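Local coordinates for protein GMP reductase (Trypanosoma brucei brucei, PDB 6JIG) that probably catalyses the NADPH-dependent reductive deamination of GMP to IMP, helping to balance adenine and guanine nucleotides, at residues V235-D240 and L256-A261; L267-V272 and I301-D306; C79-Q84 and D241-I246. The protein carries 1 engineered substitution. All blocks are in the same frame, centred on the assembly; numbering follows the deposited sequence.

Contact 1: V235-D240 and L256-A261; sequences VGVKKD and LVVDIA
Val235 and Val258 face each other as a parallel beta bridge between neighbouring strands of the TIM barrel, their CA atoms 5.2 Å apart. Two backbone bonds hold the register: Val235 N donates to Val257 O at 2.9 Å, and Asp259 N returns a bond to Val235 O at 3.1 Å. The CA-H of Val258 also makes a weaker contact with that same carbonyl oxygen. Beyond the bridge the chain runs on through Gly236 alongside strand 255-259, and Val237 points its side chain toward Val258 and Ile260. Its CG1 rests 3.7 Å from Val258 CG1 and 3.8 Å from Ile260 CG2. Val258 CG1 stands anti to the backbone N (chi1 177°), while its CG2 branch serves Val235 CG2 at 4.1 Å; a beta-branched residue suits a place with a neighbour for each methyl. Asp259 turns its carboxylate elsewhere: OD2 accepts a hydrogen bond from Asn53 ND2 and forms a salt bridge with Lys309 NZ, close to bound GMP. Residues 259-261 are predicted to bind NAD(+). Val235 packs on Ala245 and Leu248 of helix 239-251, and Val237 on Leu267 and Met271 of helix 266-277; within the barrel wall, strand 285-291 pairs with the other edge of strand 255-259.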
loop_
_atom_site.group_PDB
_atom_site.type_symbol
_atom_site.label_atom_id
_atom_site.label_comp_id
_atom_site.label_asym_id
_atom_site.label_seq_id
_atom_site.Cartn_x
_atom_site.Cartn_y
_atom_site.Cartn_z
ATOM N N VAL A 235 1.562 -43.319 11.874
ATOM C CA VAL A 235 0.854 -43.697 13.094
ATOM C C VAL A 235 1.363 -42.835 14.239
ATOM O O VAL A 235 2.462 -42.280 14.192
ATOM C CB VAL A 235 1.048 -45.182 13.460
ATOM C CG1 VAL A 235 0.583 -46.077 12.326
ATOM C CG2 VAL A 235 2.512 -45.451 13.839
ATOM N N GLY A 236 0.556 -42.754 15.291
ATOM C CA GLY A 236 0.925 -42.084 16.522
ATOM C C GLY A 236 1.528 -43.039 17.529
ATOM O O GLY A 236 2.099 -44.075 17.174
ATOM N N VAL A 237 1.398 -42.693 18.811
ATOM C CA VAL A 237 2.110 -43.433 19.846
ATOM C C VAL A 237 1.143 -43.891 20.930
ATOM O O VAL A 237 1.573 -44.356 21.992
ATOM C CB VAL A 237 3.241 -42.591 20.467
ATOM C CG1 VAL A 237 4.275 -42.223 19.401
ATOM C CG2 VAL A 237 2.672 -41.344 21.141
ATOM N N LYS A 238 -0.156 -43.739 20.682
ATOM C CA LYS A 238 -1.162 -44.119 21.661
ATOM C C LYS A 238 -1.454 -45.619 21.558
ATOM O O LYS A 238 -1.048 -46.299 20.609
ATOM C CB LYS A 238 -2.437 -43.300 21.465
ATOM C CG LYS A 238 -2.331 -41.842 21.916
ATOM N N LYS A 239 -2.165 -46.137 22.564
ATOM C CA LYS A 239 -2.479 -47.561 22.590
ATOM C C LYS A 239 -3.176 -47.988 21.305
ATOM O O LYS A 239 -2.812 -48.996 20.692
ATOM C CB LYS A 239 -3.344 -47.881 23.817
ATOM N N ASP A 240 -4.157 -47.203 20.857
ATOM C CA ASP A 240 -4.906 -47.545 19.656
ATOM C C ASP A 240 -4.066 -47.459 18.383
ATOM O O ASP A 240 -4.435 -48.069 17.374
ATOM C CB ASP A 240 -6.121 -46.629 19.532
ATOM C CG ASP A 240 -7.045 -47.040 18.400
ATOM O OD1 ASP A 240 -7.385 -48.245 18.308
ATOM O OD2 ASP A 240 -7.432 -46.159 17.602
ATOM N N LEU A 256 6.159 -47.902 7.957
ATOM C CA LEU A 256 5.371 -47.145 8.912
ATOM C C LEU A 256 6.205 -45.975 9.417
ATOM O O LEU A 256 7.423 -46.090 9.576
ATOM C CB LEU A 256 4.950 -48.007 10.103
ATOM C CG LEU A 256 3.981 -49.148 9.803
ATOM C CD1 LEU A 256 3.797 -49.990 11.046
ATOM C CD2 LEU A 256 2.651 -48.594 9.317
ATOM N N VAL A 257 5.544 -44.855 9.689
ATOM C CA VAL A 257 6.222 -43.667 10.203
ATOM C C VAL A 257 5.581 -43.297 11.532
ATOM O O VAL A 257 4.444 -42.812 11.562
ATOM C CB VAL A 257 6.163 -42.490 9.220
ATOM C CG1 VAL A 257 6.912 -41.276 9.803
ATOM C CG2 VAL A 257 6.712 -42.898 7.844
ATOM N N VAL A 258 6.308 -43.516 12.625
ATOM C CA VAL A 258 5.903 -43.026 13.940
ATOM C C VAL A 258 6.184 -41.533 13.969
ATOM O O VAL A 258 7.338 -41.120 13.845
ATOM C CB VAL A 258 6.671 -43.736 15.063
ATOM C CG1 VAL A 258 6.284 -43.145 16.408
ATOM C CG2 VAL A 258 6.411 -45.212 15.024
ATOM N N ASP A 259 5.142 -40.722 14.148
ATOM C CA ASP A 259 5.282 -39.282 13.932
ATOM C C ASP A 259 4.599 -38.531 15.061
ATOM O O ASP A 259 3.366 -38.499 15.134
ATOM C CB ASP A 259 4.709 -38.865 12.575
ATOM C CG ASP A 259 5.152 -37.461 12.166
ATOM O OD1 ASP A 259 5.785 -36.768 12.993
ATOM O OD2 ASP A 259 4.867 -37.035 11.034
ATOM N N ILE A 260 5.404 -37.923 15.936
ATOM C CA ILE A 260 4.908 -36.993 16.939
ATOM C C ILE A 260 5.868 -35.810 17.009
ATOM O O ILE A 260 7.029 -35.892 16.602
ATOM C CB ILE A 260 4.746 -37.633 18.333
ATOM C CG1 ILE A 260 6.049 -38.260 18.816
ATOM C CG2 ILE A 260 3.605 -38.661 18.334
ATOM C CD1 ILE A 260 5.915 -38.733 20.267
ATOM N N ALA A 261 5.356 -34.687 17.505
ATOM C CA ALA A 261 6.146 -33.455 17.484
ATOM C C ALA A 261 7.479 -33.627 18.208
ATOM O O ALA A 261 8.523 -33.179 17.721
ATOM C CB ALA A 261 5.343 -32.311 18.108
#

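Contact 2: L267-V272 and I301-D306; sequences LCINMV and IDAGAD
Val272 and Ile269, one turn apart on helix 266-277, press against Ala303 and the turn that ends helix 294-302, so two consecutive outer helices of the TIM barrel are joined by apolar packing, with no hydrogen bond between the segments. The turn is a Schellman motif: Gly304 has a positive phi of 108°, and its N bonds back to Ile301 O at 2.9 Å. Glycine suits this position because a CB at these backbone angles would collide with the carbonyl oxygen of Ala303.

The side chain of Val272 leaves its helix toward the turn. From CB, the CG1 branch extends anti to the backbone N (chi1 174°), which carries this methyl outward to the backbone of the motif. There CG1 meets Ala303 O at 3.5 Å and Ala305 N at 3.8 Å, and it also lies 4.1 Å from Ala303 CB. The side chain as a whole packs on Ala288 of strand 285-291 as well, placing it between the barrel wall and the helix end.

Alanine fits at 303 because its short side chain lets the backbones come close, with Ile269 CA and Ala303 CA 5.8 Å apart. Ile269 also packs on Ala299 and Leu300 of helix 294-302. Its CG2 branch completes the packing at the turn, 3.8 Å from Ala303 CB.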
loop_
_atom_site.group_PDB
_atom_site.type_symbol
_atom_site.label_atom_id
_atom_site.label_comp_id
_atom_site.label_asym_id
_atom_site.label_seq_id
_atom_site.Cartn_x
_atom_site.Cartn_y
_atom_site.Cartn_z
ATOM N N LEU A 267 7.467 -41.925 24.914
ATOM C CA LEU A 267 6.284 -42.306 24.148
ATOM C C LEU A 267 6.668 -42.788 22.759
ATOM O O LEU A 267 6.150 -43.803 22.264
ATOM C CB LEU A 267 5.326 -41.120 24.030
ATOM C CG LEU A 267 4.503 -40.711 25.254
ATOM C CD1 LEU A 267 3.441 -39.721 24.829
ATOM C CD2 LEU A 267 3.876 -41.918 25.904
ATOM N N CYS A 268 7.571 -42.053 22.107
ATOM C CA CYS A 268 7.986 -42.433 20.764
ATOM C C CYS A 268 8.905 -43.639 20.806
ATOM O O CYS A 268 8.760 -44.567 20.006
ATOM C CB CYS A 268 8.690 -41.240 20.084
ATOM S SG CYS A 268 9.220 -41.582 18.396
ATOM N N ILE A 269 9.855 -43.652 21.740
ATOM C CA ILE A 269 10.790 -44.771 21.836
ATOM C C ILE A 269 10.047 -46.076 22.111
ATOM O O ILE A 269 10.389 -47.138 21.569
ATOM C CB ILE A 269 11.834 -44.480 22.927
ATOM C CG1 ILE A 269 12.849 -43.434 22.442
ATOM C CG2 ILE A 269 12.532 -45.748 23.387
ATOM C CD1 ILE A 269 13.577 -42.726 23.581
ATOM N N ASN A 270 9.022 -46.013 22.957
ATOM C CA ASN A 270 8.283 -47.218 23.316
ATOM C C ASN A 270 7.366 -47.671 22.188
ATOM O O ASN A 270 7.130 -48.875 22.029
ATOM C CB ASN A 270 7.498 -46.971 24.604
ATOM C CG ASN A 270 8.405 -46.851 25.809
ATOM O OD1 ASN A 270 9.530 -47.354 25.799
ATOM N ND2 ASN A 270 7.923 -46.194 26.858
ATOM N N MET A 271 6.850 -46.732 21.390
ATOM C CA MET A 271 6.081 -47.123 20.214
ATOM C C MET A 271 6.967 -47.830 19.193
ATOM O O MET A 271 6.554 -48.835 18.598
ATOM C CB MET A 271 5.404 -45.899 19.593
ATOM C CG MET A 271 4.396 -46.240 18.509
ATOM S SD MET A 271 3.008 -47.177 19.207
ATOM C CE MET A 271 2.078 -47.526 17.723
ATOM N N VAL A 272 8.194 -47.334 18.992
ATOM C CA VAL A 272 9.129 -48.006 18.090
ATOM C C VAL A 272 9.431 -49.412 18.594
ATOM O O VAL A 272 9.441 -50.379 17.822
ATOM C CB VAL A 272 10.427 -47.195 17.940
ATOM C CG1 VAL A 272 11.441 -47.996 17.123
ATOM C CG2 VAL A 272 10.154 -45.849 17.274
ATOM N N ILE A 301 17.525 -44.759 17.284
ATOM C CA ILE A 301 18.233 -45.872 16.653
ATOM C C ILE A 301 18.353 -47.048 17.622
ATOM O O ILE A 301 18.124 -48.205 17.249
ATOM C CB ILE A 301 19.611 -45.422 16.142
ATOM C CG1 ILE A 301 19.461 -44.403 15.004
ATOM C CG2 ILE A 301 20.421 -46.636 15.673
ATOM C CD1 ILE A 301 20.751 -43.703 14.661
ATOM N N ASP A 302 18.721 -46.770 18.876
ATOM C CA ASP A 302 18.819 -47.831 19.877
ATOM C C ASP A 302 17.469 -48.495 20.127
ATOM O O ASP A 302 17.416 -49.675 20.497
ATOM C CB ASP A 302 19.376 -47.270 21.193
ATOM C CG ASP A 302 20.863 -46.949 21.120
ATOM O OD1 ASP A 302 21.541 -47.368 20.162
ATOM O OD2 ASP A 302 21.354 -46.258 22.036
ATOM N N ALA A 303 16.368 -47.760 19.943
ATOM C CA ALA A 303 15.051 -48.367 20.077
ATOM C C ALA A 303 14.681 -49.236 18.882
ATOM O O ALA A 303 13.658 -49.926 18.942
ATOM C CB ALA A 303 13.979 -47.292 20.286
ATOM N N GLY A 304 15.483 -49.223 17.819
ATOM C CA GLY A 304 15.261 -50.053 16.653
ATOM C C GLY A 304 14.791 -49.352 15.387
ATOM O O GLY A 304 14.456 -50.043 14.416
ATOM N N ALA A 305 14.770 -48.013 15.348
ATOM C CA ALA A 305 14.288 -47.312 14.161
ATOM C C ALA A 305 15.100 -47.673 12.923
ATOM O O ALA A 305 16.334 -47.709 12.952
ATOM C CB ALA A 305 14.337 -45.789 14.376
ATOM N N ASP A 306 14.393 -47.923 11.820
ATOM C CA ASP A 306 15.000 -48.120 10.511
ATOM C C ASP A 306 15.204 -46.823 9.733
ATOM O O ASP A 306 15.839 -46.846 8.675
ATOM C CB ASP A 306 14.137 -49.067 9.673
ATOM C CG ASP A 306 13.976 -50.416 10.336
ATOM O OD1 ASP A 306 14.998 -51.119 10.431
ATOM O OD2 ASP A 306 12.860 -50.740 10.798
#

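Contact 3: C79-Q84 and D241-I246; sequences CSIEEQ and DMNRAI
A single backbone oxygen, Cys79 O, is gripped end-on by both terminal nitrogens of Arg244. The NH2 bond is 2.9 Å to Cys79 O and runs nearly along the carbonyl axis; the NH1 bond is longer, at 3.1 Å from NH1 to the same oxygen, more bent, and reaches it from above the carbonyl plane. The oxygen lies in the guanidinium plane of Arg244.

NH1 has a second acceptor in that plane. Gln84 OE1 receives it at 2.8 Å, with an N-H...O angle of 163°, although NH1 stands above the plane of the amide, and amide and guanidinium are turned 55° apart. The arginine chain leaves helix 239-251 with CG anti to the backbone N and then bends at chi3 (-67°), which brings its head round to the start of helix 81-93. Ile81 occupies one face of the guanidinium, its CG1 3.6 Å above the plane and over the centre, and the same atom lies 3.7 Å from Arg244 CB. Isoleucine suits this place because it can line both the aliphatic stem and the flat head.

Behind the first shell, Ser80 and Glu83 form a capping box: Glu83 N bonds to Ser80 OG at 2.8 Å, and Ser80 N bonds to Glu83 OE1. This is consistent with a well-defined helix start next to Cys79 O. Gln84 is held from its other end, where NE2 donates to Ala234 O of barrel strand 232-235.

The long side chains of Arg244 and Gln84 let the two meet between helices 81-93 and 239-251. Both acceptors are neutral oxygens, so the positive charge is probably little compensated by them; Glu414 OE2, in a long, weak ion pair with NH2, may balance part of it.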
loop_
_atom_site.group_PDB
_atom_site.type_symbol
_atom_site.label_atom_id
_atom_site.label_comp_id
_atom_site.label_asym_id
_atom_site.label_seq_id
_atom_site.Cartn_x
_atom_site.Cartn_y
_atom_site.Cartn_z
ATOM N N CYS A 79 -7.461 -39.447 10.063
ATOM C CA CYS A 79 -8.614 -40.118 9.494
ATOM C C CYS A 79 -8.859 -41.359 10.335
ATOM O O CYS A 79 -8.033 -41.746 11.165
ATOM C CB CYS A 79 -8.391 -40.476 8.027
ATOM S SG CYS A 79 -6.754 -41.172 7.739
ATOM N N SER A 80 -10.012 -41.990 10.127
ATOM C CA SER A 80 -10.247 -43.265 10.782
ATOM C C SER A 80 -9.256 -44.297 10.250
ATOM O O SER A 80 -8.711 -44.154 9.152
ATOM C CB SER A 80 -11.678 -43.734 10.549
ATOM O OG SER A 80 -11.820 -44.268 9.248
ATOM N N ILE A 81 -8.988 -45.325 11.062
ATOM C CA ILE A 81 -8.153 -46.427 10.589
ATOM C C ILE A 81 -8.720 -46.983 9.292
ATOM O O ILE A 81 -7.993 -47.192 8.315
ATOM C CB ILE A 81 -8.047 -47.526 11.659
ATOM C CG1 ILE A 81 -7.426 -46.994 12.944
ATOM C CG2 ILE A 81 -7.238 -48.698 11.124
ATOM C CD1 ILE A 81 -7.468 -48.020 14.088
ATOM N N GLU A 82 -10.039 -47.210 9.264
ATOM C CA GLU A 82 -10.692 -47.692 8.053
ATOM C C GLU A 82 -10.401 -46.778 6.870
ATOM O O GLU A 82 -10.108 -47.252 5.770
ATOM C CB GLU A 82 -12.202 -47.805 8.279
ATOM N N GLU A 83 -10.465 -45.459 7.085
ATOM C CA GLU A 83 -10.190 -44.511 6.012
ATOM C C GLU A 83 -8.733 -44.578 5.574
ATOM O O GLU A 83 -8.441 -44.562 4.373
ATOM C CB GLU A 83 -10.536 -43.088 6.460
ATOM C CG GLU A 83 -11.978 -42.672 6.202
ATOM C CD GLU A 83 -12.318 -41.310 6.786
ATOM O OE1 GLU A 83 -11.725 -40.921 7.823
ATOM O OE2 GLU A 83 -13.181 -40.626 6.196
ATOM N N GLN A 84 -7.803 -44.628 6.531
ATOM C CA GLN A 84 -6.391 -44.668 6.155
ATOM C C GLN A 84 -6.082 -45.931 5.356
ATOM O O GLN A 84 -5.386 -45.880 4.331
ATOM C CB GLN A 84 -5.506 -44.579 7.401
ATOM C CG GLN A 84 -4.096 -44.062 7.100
ATOM C CD GLN A 84 -3.219 -43.960 8.327
ATOM O OE1 GLN A 84 -3.596 -44.405 9.402
ATOM N NE2 GLN A 84 -2.025 -43.358 8.168
ATOM N N ASP A 241 -2.962 -46.709 18.393
ATOM C CA ASP A 241 -2.138 -46.623 17.191
ATOM C C ASP A 241 -1.527 -47.969 16.822
ATOM O O ASP A 241 -1.232 -48.212 15.644
ATOM C CB ASP A 241 -1.059 -45.564 17.380
ATOM C CG ASP A 241 -1.610 -44.162 17.249
ATOM O OD1 ASP A 241 -1.978 -43.777 16.112
ATOM O OD2 ASP A 241 -1.705 -43.461 18.281
ATOM N N MET A 242 -1.333 -48.856 17.800
ATOM C CA MET A 242 -0.846 -50.193 17.475
ATOM C C MET A 242 -1.852 -50.936 16.603
ATOM O O MET A 242 -1.473 -51.607 15.634
ATOM C CB MET A 242 -0.550 -50.961 18.761
ATOM C CG MET A 242 0.190 -52.259 18.554
ATOM S SD MET A 242 1.833 -52.035 17.839
ATOM C CE MET A 242 2.084 -53.649 17.146
ATOM N N ASN A 243 -3.147 -50.806 16.917
ATOM C CA ASN A 243 -4.179 -51.393 16.070
ATOM C C ASN A 243 -4.160 -50.786 14.670
ATOM O O ASN A 243 -4.256 -51.507 13.670
ATOM C CB ASN A 243 -5.550 -51.204 16.714
ATOM C CG ASN A 243 -6.598 -52.106 16.109
ATOM O OD1 ASN A 243 -7.485 -51.649 15.379
ATOM N ND2 ASN A 243 -6.495 -53.408 16.392
ATOM N N ARG A 244 -4.039 -49.456 14.581
ATOM C CA ARG A 244 -3.896 -48.803 13.283
ATOM C C ARG A 244 -2.697 -49.357 12.519
ATOM O O ARG A 244 -2.795 -49.672 11.328
ATOM C CB ARG A 244 -3.767 -47.290 13.483
ATOM C CG ARG A 244 -3.683 -46.478 12.198
ATOM C CD ARG A 244 -3.467 -45.002 12.514
ATOM N NE ARG A 244 -4.634 -44.418 13.168
ATOM C CZ ARG A 244 -5.600 -43.773 12.525
ATOM N NH1 ARG A 244 -5.530 -43.629 11.207
ATOM N NH2 ARG A 244 -6.628 -43.255 13.190
ATOM N N ALA A 245 -1.554 -49.489 13.195
ATOM C CA ALA A 245 -0.349 -49.982 12.534
ATOM C C ALA A 245 -0.558 -51.379 11.970
ATOM O O ALA A 245 -0.157 -51.678 10.837
ATOM C CB ALA A 245 0.815 -49.991 13.518
ATOM N N ILE A 246 -1.139 -52.267 12.775
ATOM C CA ILE A 246 -1.352 -53.642 12.321
ATOM C C ILE A 246 -2.198 -53.650 11.059
ATOM O O ILE A 246 -1.867 -54.313 10.070
ATOM C CB ILE A 246 -1.998 -54.481 13.439
ATOM C CG1 ILE A 246 -0.955 -54.874 14.483
ATOM C CG2 ILE A 246 -2.656 -55.740 12.848
ATOM C CD1 ILE A 246 -1.533 -55.048 15.895
#

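Overall arrangement
The three contacts follow one flank of the barrel. Contact 3 packs helix 239-251 against helix 81-93, contact 1 pairs the strands before and after helix 239-251, and contact 2 joins helix 266-277 to the end of helix 294-302. Contacts 1 and 3 have centres about 10 Å apart and meet where Asp241 OD1 accepts a weak hydrogen bond from Gly236 N. Contacts 1 and 2, centres about 11 Å apart, touch through Val237 and Met271; contacts 2 and 3, centres about 19 Å apart, still touch through Met271 CE on Asp241 and Met242. The Asp259 side chain of contact 1 lies about 5 Å from active-site GMP, that of Gln84 in contact 3 about 13 Å.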